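PDB 5KYM: 1-acyl-sn-glycerol-3-phosphate acyltransferase from Thermotoga maritima, which catalyses transfer of an acyl chain to lysophosphatidic acid, making phosphatidic acid, probably with its active site held at the membrane bilayer. Local coordinates for residues K47-F52 and V97-F102; K43-E48 and N115-Y120; P91-F96 and L184-W189. All coordinates share one frame; numbering follows the deposited sequence.

Contact 1 (K47-F52 and V97-F102). With DD9 (nonane), chain F.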
loop_
_atom_site.group_PDB
_atom_site.type_symbol
_atom_site.label_atom_id
_atom_site.label_comp_id
_atom_site.label_asym_id
_atom_site.label_seq_id
_atom_site.Cartn_x
_atom_site.Cartn_y
_atom_site.Cartn_z
ATOM N N LYS A 47 13.097 3.074 -6.774
ATOM C CA LYS A 47 12.523 2.947 -8.097
ATOM C C LYS A 47 12.283 1.489 -8.345
ATOM O O LYS A 47 11.238 1.138 -8.853
ATOM C CB LYS A 47 13.455 3.570 -9.141
ATOM C CG LYS A 47 12.884 3.773 -10.522
ATOM C CD LYS A 47 11.740 4.793 -10.515
ATOM C CE LYS A 47 10.683 4.435 -11.544
ATOM N NZ LYS A 47 11.303 4.242 -12.916
ATOM N N GLU A 48 13.207 0.628 -7.919
ATOM C CA GLU A 48 13.064 -0.835 -8.088
ATOM C C GLU A 48 11.859 -1.448 -7.393
ATOM O O GLU A 48 11.321 -2.436 -7.885
ATOM C CB GLU A 48 14.333 -1.580 -7.622
ATOM C CG GLU A 48 15.544 -1.490 -8.528
ATOM C CD GLU A 48 15.190 -1.855 -9.940
ATOM O OE1 GLU A 48 14.560 -2.950 -10.157
ATOM O OE2 GLU A 48 15.468 -0.977 -10.815
ATOM N N ILE A 49 11.525 -0.889 -6.233
ATOM C CA ILE A 49 10.361 -1.226 -5.434
ATOM C C ILE A 49 9.121 -0.848 -6.173
ATOM O O ILE A 49 8.193 -1.631 -6.261
ATOM C CB ILE A 49 10.372 -0.469 -4.052
ATOM C CG1 ILE A 49 11.503 -1.042 -3.185
ATOM C CG2 ILE A 49 9.011 -0.515 -3.308
ATOM C CD1 ILE A 49 11.855 -0.187 -1.980
ATOM N N GLU A 50 9.070 0.385 -6.644
ATOM C CA GLU A 50 7.961 0.864 -7.431
ATOM C C GLU A 50 7.776 -0.106 -8.652
ATOM O O GLU A 50 6.669 -0.563 -8.937
ATOM C CB GLU A 50 8.220 2.315 -7.803
ATOM C CG GLU A 50 7.312 2.864 -8.903
ATOM C CD GLU A 50 7.577 4.304 -9.267
ATOM O OE1 GLU A 50 8.740 4.700 -9.276
ATOM O OE2 GLU A 50 6.629 5.061 -9.571
ATOM N N LYS A 51 8.875 -0.464 -9.319
ATOM C CA LYS A 51 8.791 -1.351 -10.467
ATOM C C LYS A 51 8.223 -2.686 -10.045
ATOM O O LYS A 51 7.488 -3.288 -10.766
ATOM C CB LYS A 51 10.140 -1.527 -11.132
ATOM C CG LYS A 51 10.656 -0.208 -11.703
ATOM C CD LYS A 51 12.188 -0.136 -11.842
ATOM C CE LYS A 51 12.651 -0.813 -13.103
ATOM N NZ LYS A 51 13.890 -1.573 -12.957
ATOM N N PHE A 52 8.554 -3.154 -8.858
ATOM C CA PHE A 52 7.987 -4.401 -8.340
ATOM C C PHE A 52 6.472 -4.283 -8.180
ATOM O O PHE A 52 5.702 -5.144 -8.649
ATOM C CB PHE A 52 8.664 -4.825 -7.041
ATOM C CG PHE A 52 7.933 -5.898 -6.321
ATOM C CD1 PHE A 52 7.998 -7.221 -6.766
ATOM C CD2 PHE A 52 7.141 -5.610 -5.195
ATOM C CE1 PHE A 52 7.256 -8.202 -6.086
ATOM C CE2 PHE A 52 6.442 -6.606 -4.530
ATOM C CZ PHE A 52 6.499 -7.890 -4.970
ATOM N N VAL A 97 1.320 4.702 -6.274
ATOM C CA VAL A 97 1.017 5.893 -5.462
ATOM C C VAL A 97 2.259 6.370 -4.712
ATOM O O VAL A 97 2.630 7.534 -4.822
ATOM C CB VAL A 97 -0.069 5.578 -4.442
ATOM C CG1 VAL A 97 -0.403 6.805 -3.601
ATOM C CG2 VAL A 97 -1.271 4.930 -5.120
ATOM N N ALA A 98 2.912 5.474 -3.975
ATOM C CA ALA A 98 3.949 5.860 -3.046
ATOM C C ALA A 98 4.761 4.696 -2.493
ATOM O O ALA A 98 4.189 3.692 -2.127
ATOM C CB ALA A 98 3.263 6.591 -1.910
ATOM N N THR A 99 6.071 4.845 -2.400
ATOM C CA THR A 99 6.879 3.829 -1.806
ATOM C C THR A 99 7.236 4.221 -0.425
ATOM O O THR A 99 8.416 4.479 -0.102
ATOM C CB THR A 99 8.152 3.513 -2.588
ATOM O OG1 THR A 99 8.952 4.668 -2.779
ATOM C CG2 THR A 99 7.801 3.028 -3.899
ATOM N N GLY A 100 6.213 4.129 0.430
ATOM C CA GLY A 100 6.311 4.432 1.853
ATOM C C GLY A 100 6.301 3.267 2.832
ATOM O O GLY A 100 6.084 2.088 2.494
ATOM N N ALA A 101 6.537 3.657 4.072
ATOM C CA ALA A 101 6.374 2.803 5.242
ATOM C C ALA A 101 4.966 2.227 5.409
ATOM O O ALA A 101 3.991 2.801 5.032
ATOM C CB ALA A 101 6.698 3.627 6.462
ATOM N N PHE A 102 4.880 1.074 6.007
ATOM C CA PHE A 102 3.613 0.503 6.366
ATOM C C PHE A 102 3.746 -0.262 7.674
ATOM O O PHE A 102 4.834 -0.351 8.207
ATOM C CB PHE A 102 2.933 -0.243 5.220
ATOM C CG PHE A 102 3.638 -1.449 4.697
ATOM C CD1 PHE A 102 4.541 -1.350 3.682
ATOM C CD2 PHE A 102 3.292 -2.729 5.144
ATOM C CE1 PHE A 102 5.222 -2.519 3.207
ATOM C CE2 PHE A 102 3.894 -3.900 4.639
ATOM C CZ PHE A 102 4.865 -3.802 3.672
HETATM C C1 DD9 F . 13.610 -5.445 -6.607
HETATM C C2 DD9 F . 13.190 -5.245 -5.160
HETATM C C3 DD9 F . 11.731 -5.625 -5.020
HETATM C C4 DD9 F . 11.311 -5.506 -3.564
HETATM C C5 DD9 F . 9.783 -5.519 -3.455
HETATM C C6 DD9 F . 9.402 -5.190 -2.018
HETATM C C7 DD9 F . 7.989 -5.586 -1.589
HETATM C C8 DD9 F . 7.780 -5.056 -0.154
HETATM C C9 DD9 F . 6.674 -5.821 0.585
#

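Contact 2 (K43-E48 and N115-Y120). With DD9 (nonane), chain F.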
loop_
_atom_site.group_PDB
_atom_site.type_symbol
_atom_site.label_atom_id
_atom_site.label_comp_id
_atom_site.label_asym_id
_atom_site.label_seq_id
_atom_site.Cartn_x
_atom_site.Cartn_y
_atom_site.Cartn_z
ATOM N N LYS A 43 17.404 6.535 -4.603
ATOM C CA LYS A 43 16.507 6.672 -5.737
ATOM C C LYS A 43 16.405 5.309 -6.436
ATOM O O LYS A 43 15.317 4.881 -6.802
ATOM C CB LYS A 43 16.973 7.727 -6.735
ATOM C CG LYS A 43 16.369 9.102 -6.666
ATOM C CD LYS A 43 17.144 10.140 -7.512
ATOM C CE LYS A 43 17.149 9.891 -9.040
ATOM N NZ LYS A 43 15.923 10.428 -9.728
ATOM N N TYR A 44 17.541 4.638 -6.605
ATOM C CA TYR A 44 17.615 3.358 -7.295
ATOM C C TYR A 44 16.787 2.332 -6.577
ATOM O O TYR A 44 15.947 1.716 -7.199
ATOM C CB TYR A 44 19.074 2.888 -7.400
ATOM C CG TYR A 44 19.270 1.458 -7.758
ATOM C CD1 TYR A 44 18.959 1.002 -8.998
ATOM C CD2 TYR A 44 19.816 0.563 -6.853
ATOM C CE1 TYR A 44 19.174 -0.315 -9.359
ATOM C CE2 TYR A 44 20.030 -0.773 -7.196
ATOM C CZ TYR A 44 19.678 -1.211 -8.454
ATOM O OH TYR A 44 19.856 -2.515 -8.848
ATOM N N VAL A 45 16.992 2.167 -5.272
ATOM C CA VAL A 45 16.265 1.140 -4.532
ATOM C C VAL A 45 14.775 1.443 -4.574
ATOM O O VAL A 45 13.948 0.529 -4.811
ATOM C CB VAL A 45 16.659 1.037 -3.044
ATOM C CG1 VAL A 45 15.829 -0.067 -2.343
ATOM C CG2 VAL A 45 18.130 0.740 -2.897
ATOM N N LEU A 46 14.447 2.714 -4.327
ATOM C CA LEU A 46 13.053 3.129 -4.349
ATOM C C LEU A 46 12.379 2.871 -5.686
ATOM O O LEU A 46 11.230 2.481 -5.730
ATOM C CB LEU A 46 12.871 4.601 -3.909
ATOM C CG LEU A 46 12.949 4.818 -2.388
ATOM C CD1 LEU A 46 12.675 6.245 -2.066
ATOM C CD2 LEU A 46 12.012 3.922 -1.549
ATOM N N LYS A 47 13.097 3.074 -6.774
ATOM C CA LYS A 47 12.523 2.947 -8.097
ATOM C C LYS A 47 12.283 1.489 -8.345
ATOM O O LYS A 47 11.238 1.138 -8.853
ATOM C CB LYS A 47 13.455 3.570 -9.141
ATOM C CG LYS A 47 12.884 3.773 -10.522
ATOM C CD LYS A 47 11.740 4.793 -10.515
ATOM C CE LYS A 47 10.683 4.435 -11.544
ATOM N NZ LYS A 47 11.303 4.242 -12.916
ATOM N N GLU A 48 13.207 0.628 -7.919
ATOM C CA GLU A 48 13.064 -0.835 -8.088
ATOM C C GLU A 48 11.859 -1.448 -7.393
ATOM O O GLU A 48 11.321 -2.436 -7.885
ATOM C CB GLU A 48 14.333 -1.580 -7.622
ATOM C CG GLU A 48 15.544 -1.490 -8.528
ATOM C CD GLU A 48 15.190 -1.855 -9.940
ATOM O OE1 GLU A 48 14.560 -2.950 -10.157
ATOM O OE2 GLU A 48 15.468 -0.977 -10.815
ATOM N N ASN A 115 11.224 -8.901 4.557
ATOM C CA ASN A 115 11.702 -8.161 5.730
ATOM C C ASN A 115 12.717 -7.074 5.364
ATOM O O ASN A 115 12.667 -5.958 5.918
ATOM C CB ASN A 115 12.298 -9.091 6.786
ATOM C CG ASN A 115 13.326 -10.025 6.207
ATOM O OD1 ASN A 115 13.216 -10.425 5.035
ATOM N ND2 ASN A 115 14.341 -10.364 6.987
ATOM N N TRP A 116 13.620 -7.381 4.443
ATOM C CA TRP A 116 14.620 -6.398 4.012
ATOM C C TRP A 116 13.899 -5.242 3.393
ATOM O O TRP A 116 14.243 -4.101 3.611
ATOM C CB TRP A 116 15.608 -6.889 2.946
ATOM C CG TRP A 116 16.206 -8.188 3.138
ATOM C CD1 TRP A 116 16.551 -8.747 4.298
ATOM C CD2 TRP A 116 16.564 -9.104 2.105
ATOM N NE1 TRP A 116 17.096 -9.975 4.077
ATOM C CE2 TRP A 116 17.134 -10.222 2.734
ATOM C CE3 TRP A 116 16.460 -9.089 0.698
ATOM C CZ2 TRP A 116 17.612 -11.347 2.016
ATOM C CZ3 TRP A 116 16.936 -10.213 -0.036
ATOM C CH2 TRP A 116 17.510 -11.326 0.641
ATOM N N TYR A 117 12.912 -5.516 2.570
ATOM C CA TYR A 117 12.239 -4.411 1.935
ATOM C C TYR A 117 11.279 -3.654 2.863
ATOM O O TYR A 117 11.209 -2.415 2.782
ATOM C CB TYR A 117 11.699 -4.843 0.579
ATOM C CG TYR A 117 12.814 -4.836 -0.449
ATOM C CD1 TYR A 117 13.209 -3.651 -1.055
ATOM C CD2 TYR A 117 13.481 -5.964 -0.758
ATOM C CE1 TYR A 117 14.221 -3.611 -1.968
ATOM C CE2 TYR A 117 14.472 -5.963 -1.692
ATOM C CZ TYR A 117 14.859 -4.788 -2.276
ATOM O OH TYR A 117 15.867 -4.813 -3.230
ATOM N N ILE A 118 10.630 -4.344 3.799
ATOM C CA ILE A 118 9.824 -3.645 4.814
ATOM C C ILE A 118 10.670 -2.700 5.627
ATOM O O ILE A 118 10.256 -1.593 5.900
ATOM C CB ILE A 118 9.120 -4.600 5.802
ATOM C CG1 ILE A 118 8.080 -5.452 5.062
ATOM C CG2 ILE A 118 8.467 -3.798 6.923
ATOM C CD1 ILE A 118 7.293 -6.440 5.888
ATOM N N ARG A 119 11.837 -3.179 6.052
ATOM C CA ARG A 119 12.809 -2.357 6.746
ATOM C C ARG A 119 13.284 -1.215 5.878
ATOM O O ARG A 119 13.291 -0.100 6.350
ATOM C CB ARG A 119 13.994 -3.179 7.201
ATOM C CG ARG A 119 13.741 -3.962 8.478
ATOM C CD ARG A 119 15.062 -4.313 9.240
ATOM N NE ARG A 119 15.716 -5.472 8.615
ATOM C CZ ARG A 119 15.264 -6.734 8.679
ATOM N NH1 ARG A 119 14.158 -7.060 9.388
ATOM N NH2 ARG A 119 15.920 -7.689 8.023
ATOM N N TYR A 120 13.638 -1.456 4.612
ATOM C CA TYR A 120 14.135 -0.368 3.767
ATOM C C TYR A 120 13.105 0.750 3.656
ATOM O O TYR A 120 13.469 1.923 3.725
ATOM C CB TYR A 120 14.525 -0.826 2.370
ATOM C CG TYR A 120 15.407 0.178 1.632
ATOM C CD1 TYR A 120 14.863 1.245 0.995
ATOM C CD2 TYR A 120 16.794 0.004 1.559
ATOM C CE1 TYR A 120 15.654 2.176 0.321
ATOM C CE2 TYR A 120 17.592 0.899 0.882
ATOM C CZ TYR A 120 17.026 2.003 0.265
ATOM O OH TYR A 120 17.768 2.971 -0.413
HETATM C C1 DD9 F . 13.610 -5.445 -6.607
HETATM C C2 DD9 F . 13.190 -5.245 -5.160
HETATM C C3 DD9 F . 11.731 -5.625 -5.020
HETATM C C4 DD9 F . 11.311 -5.506 -3.564
HETATM C C5 DD9 F . 9.783 -5.519 -3.455
HETATM C C6 DD9 F . 9.402 -5.190 -2.018
HETATM C C7 DD9 F . 7.989 -5.586 -1.589
HETATM C C8 DD9 F . 7.780 -5.056 -0.154
HETATM C C9 DD9 F . 6.674 -5.821 0.585
#

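Contact 3 (P91-F96 and L184-W189)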
loop_
_atom_site.group_PDB
_atom_site.type_symbol
_atom_site.label_atom_id
_atom_site.label_comp_id
_atom_site.label_asym_id
_atom_site.label_seq_id
_atom_site.Cartn_x
_atom_site.Cartn_y
_atom_site.Cartn_z
ATOM N N PRO A 91 1.401 -4.013 -2.720
ATOM C CA PRO A 91 2.128 -3.810 -3.985
ATOM C C PRO A 91 1.465 -2.754 -4.883
ATOM O O PRO A 91 2.170 -1.980 -5.561
ATOM C CB PRO A 91 2.115 -5.211 -4.670
ATOM C CG PRO A 91 1.264 -6.091 -3.812
ATOM C CD PRO A 91 1.169 -5.446 -2.426
ATOM N N LEU A 92 0.135 -2.737 -4.883
ATOM C CA LEU A 92 -0.615 -1.744 -5.622
ATOM C C LEU A 92 -0.252 -0.334 -5.172
ATOM O O LEU A 92 0.161 0.453 -6.010
ATOM C CB LEU A 92 -2.118 -1.959 -5.442
ATOM C CG LEU A 92 -3.064 -0.992 -6.118
ATOM C CD1 LEU A 92 -2.948 -1.217 -7.578
ATOM C CD2 LEU A 92 -4.475 -1.199 -5.674
ATOM N N ILE A 93 -0.396 0.014 -3.881
ATOM C CA ILE A 93 -0.064 1.389 -3.432
ATOM C C ILE A 93 1.451 1.679 -3.765
ATOM O O ILE A 93 1.789 2.792 -4.196
ATOM C CB ILE A 93 -0.281 1.644 -1.926
ATOM C CG1 ILE A 93 -1.630 1.206 -1.363
ATOM C CG2 ILE A 93 -0.060 3.094 -1.579
ATOM C CD1 ILE A 93 -2.816 1.901 -1.921
ATOM N N LEU A 94 2.334 0.681 -3.549
ATOM C CA LEU A 94 3.791 0.852 -3.742
ATOM C C LEU A 94 4.105 1.222 -5.189
ATOM O O LEU A 94 4.852 2.155 -5.453
ATOM C CB LEU A 94 4.560 -0.407 -3.351
ATOM C CG LEU A 94 4.769 -0.703 -1.851
ATOM C CD1 LEU A 94 5.457 -2.016 -1.504
ATOM C CD2 LEU A 94 5.569 0.427 -1.256
ATOM N N GLY A 95 3.479 0.515 -6.109
ATOM C CA GLY A 95 3.758 0.680 -7.519
ATOM C C GLY A 95 3.073 1.834 -8.207
ATOM O O GLY A 95 3.511 2.267 -9.261
ATOM N N PHE A 96 2.015 2.360 -7.614
ATOM C CA PHE A 96 1.195 3.342 -8.299
ATOM C C PHE A 96 0.849 4.581 -7.509
ATOM O O PHE A 96 0.128 5.426 -8.011
ATOM C CB PHE A 96 -0.110 2.659 -8.724
ATOM C CG PHE A 96 0.078 1.599 -9.769
ATOM C CD1 PHE A 96 0.128 1.933 -11.108
ATOM C CD2 PHE A 96 0.188 0.303 -9.422
ATOM C CE1 PHE A 96 0.300 0.996 -12.065
ATOM C CE2 PHE A 96 0.348 -0.660 -10.395
ATOM C CZ PHE A 96 0.383 -0.310 -11.715
ATOM N N LEU A 184 -3.547 11.538 2.167
ATOM C CA LEU A 184 -3.813 11.435 0.710
ATOM C C LEU A 184 -4.808 10.284 0.597
ATOM O O LEU A 184 -4.399 9.129 0.620
ATOM C CB LEU A 184 -2.532 11.176 -0.115
ATOM C CG LEU A 184 -2.721 10.895 -1.603
ATOM C CD1 LEU A 184 -3.225 12.154 -2.229
ATOM C CD2 LEU A 184 -1.549 10.333 -2.362
ATOM N N PRO A 185 -6.115 10.591 0.491
ATOM C CA PRO A 185 -7.097 9.529 0.454
ATOM C C PRO A 185 -7.050 8.750 -0.839
ATOM O O PRO A 185 -6.937 9.377 -1.860
ATOM C CB PRO A 185 -8.421 10.270 0.563
ATOM C CG PRO A 185 -8.074 11.528 1.212
ATOM C CD PRO A 185 -6.766 11.888 0.563
ATOM N N VAL A 186 -7.154 7.416 -0.772
ATOM C CA VAL A 186 -7.067 6.561 -1.960
ATOM C C VAL A 186 -8.159 5.539 -1.928
ATOM O O VAL A 186 -8.393 5.019 -0.900
ATOM C CB VAL A 186 -5.724 5.819 -2.025
ATOM C CG1 VAL A 186 -5.740 4.761 -3.104
ATOM C CG2 VAL A 186 -4.637 6.826 -2.303
ATOM N N SER A 187 -8.790 5.233 -3.049
ATOM C CA SER A 187 -9.810 4.211 -3.080
ATOM C C SER A 187 -9.342 3.127 -4.035
ATOM O O SER A 187 -8.917 3.422 -5.166
ATOM C CB SER A 187 -11.101 4.787 -3.605
ATOM O OG SER A 187 -11.487 5.963 -2.937
ATOM N N ILE A 188 -9.432 1.874 -3.589
ATOM C CA ILE A 188 -8.944 0.702 -4.326
ATOM C C ILE A 188 -10.158 -0.143 -4.666
ATOM O O ILE A 188 -10.975 -0.468 -3.752
ATOM C CB ILE A 188 -8.070 -0.154 -3.429
ATOM C CG1 ILE A 188 -6.810 0.619 -2.997
ATOM C CG2 ILE A 188 -7.695 -1.459 -4.140
ATOM C CD1 ILE A 188 -5.845 -0.145 -2.091
ATOM N N TRP A 189 -10.323 -0.496 -5.947
ATOM C CA TRP A 189 -11.318 -1.472 -6.288
ATOM C C TRP A 189 -10.846 -2.500 -7.259
ATOM O O TRP A 189 -10.344 -2.152 -8.284
ATOM C CB TRP A 189 -12.485 -0.806 -6.921
ATOM C CG TRP A 189 -13.591 -1.814 -7.148
ATOM C CD1 TRP A 189 -14.061 -2.272 -8.303
ATOM C CD2 TRP A 189 -14.330 -2.478 -6.125
ATOM N NE1 TRP A 189 -15.061 -3.171 -8.086
ATOM C CE2 TRP A 189 -15.238 -3.333 -6.747
ATOM C CE3 TRP A 189 -14.289 -2.421 -4.722
ATOM C CZ2 TRP A 189 -16.089 -4.161 -6.044
ATOM C CZ3 TRP A 189 -15.136 -3.244 -4.014
ATOM C CH2 TRP A 189 -16.021 -4.112 -4.678
#

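Contact 1 (K47-F52 and V97-F102)
The second helix of the N-terminal two-helix motif, here Lys47-Phe52, meets the acyltransferase domain through the loop Val97-Phe102, and the whole of that meeting is made by Thr99. Its methyl does the touching: Thr99 CG2 lies 3.8 Å from Ile49 CG2 and 4.0 Å from Glu50 CB, so it rests against two consecutive helix residues. OG1 of Thr99 stands between backbone N and carbonyl carbon (chi1 57°), which places CG2 opposite the carbonyl carbon and turned to the helix. No hydrogen bond crosses, and only 99 Å² is buried, consistent with a light, apolar touch.

Nonane runs past Phe52 of the same helix, its C5 over one ring face, 3.2 Å from Phe52 CD2; at its far end C9 comes to the edge of the Phe102 ring, 4.1 Å from CZ. The alkyl chain thus reaches from one segment to the other where their own side chains do not meet. Lys51 NZ forms a salt bridge with Glu48 OE2 at 2.7 Å, on its syn lone pair, while Glu48 OE1 is hydrogen-bonded to Tyr24 OH on helix 2-34. Leu121 packs on both Ile49 and Thr99, Tyr117 of helix 114-120 adds to Ile49, and Val97 faces strand 207-211.

Contact 2 (K43-E48 and N115-Y120)
Two tyrosine rings of helix 114-120 present different surfaces to Val45. The Tyr120 ring offers a face: Val45 CG1 sits 3.5 Å from its centroid and 13° off the ring normal, a CH-pi contact, while Leu46 CD2 lies at the edge, 4.5 Å from CE1. The Tyr117 ring offers Val45 CG1 its edge, 3.9 Å away at CE1, and has nonane over one face, with C4 of the alkane 3.4 Å above the ring centre. This is a helix-helix contact between the second helix of the N-terminal two-helix motif and a short helix of the acyltransferase domain. The segment axes cross at -121° and approach to 11.8 Å, a wide separation that the aromatic side chains bridge.

Val45 and Tyr120 extend toward one another from their two helices. CG1 of the valine is anti to the backbone N (chi1 179°), which carries it over the ring centre, while CB and CG2 lie over the phenol end of the same face, near CZ and OH. One methyl therefore serves both tyrosines, and the 199 Å² buried here belongs mainly to Val45 and Tyr120. No hydrogen bond joins the segments. The Tyr117 hydroxyl is instead hydrogen-bonded to Gly25 O on helix 2-34, which fixes the end of the ring whose face lines the nonane pocket; Val28 and Leu29 of that helix also touch this side chain. Beyond the ring, the alkane continues along the tyrosine to its root, C6 of nonane lying 3.5 Å from Tyr117 CB.

Contact 3 (P91-F96 and L184-W189)
The ends of Leu92 and Ile188 meet where helix 89-96 packs on a face of the central mixed beta-sheet, a layering expected of the alpha/beta acyltransferase domain. The tight part is made of methyl groups. Leu92 CD2 stands 3.6 Å from Ile188 CG2, and Ile93 CD1 is 3.7 Å from Ile188 CD1, the two isoleucine side chains crossing at about a right angle. Ile188 thus receives both helix residues: Leu92 CD2 settles against CG2 and also comes near CD1, while Ile93 CD1 meets CD1. CG2 is anti to its backbone N, whereas CG1 is anti to the carbonyl carbon (chi1 -64°) and carries CD1 on toward Ile93. An alanine in place of Ile188 would remove both branches and is likely to open a gap beneath Leu92 and Ile93, whose terminal methyls would lose these strand partners.

The looser part lies toward Val186, where Val186 CG1 stands 4.3 Å from Ile93 CD1 and only 17 Å² of the valine is covered. Neither part is a solvent side, since all four touching residues are buried. The segment axes lie 10.9 Å apart at closest approach with 123° between their directions, and no hydrogen bond crosses, so side chains alone make the contact.

Leu92 also packs on Val207 and Val64, and Val186 on Leu209, extending the same apolar layer over strands 207-211 and 64-67. The CB atoms of Ser187 and Trp189 point away from the helix; Trp189 meets helix 223-243, which packs against the other face of the sheet.

In the fold
From the N terminus, helix 38-59 supplies the first segment of contacts 1 and 2, which overlap at Lys47 and Glu48. Helix 89-96 follows, then the loop 97-102, which closes contact 1 across 44 intervening residues. Helix 114-120 closes contact 2 across 66, and its span encloses that of contact 1. Strand 183-189 comes last and closes contact 3, whose span crosses both others. Contacts 1 and 2 adjoin at Thr99 and Leu46, while a probable hydrogen bond from Ala98 N to Ile93 O joins contacts 1 and 3. Together they tie helix 38-59 to helix 114-120 and, through helix 89-96 and its loop, to the central sheet.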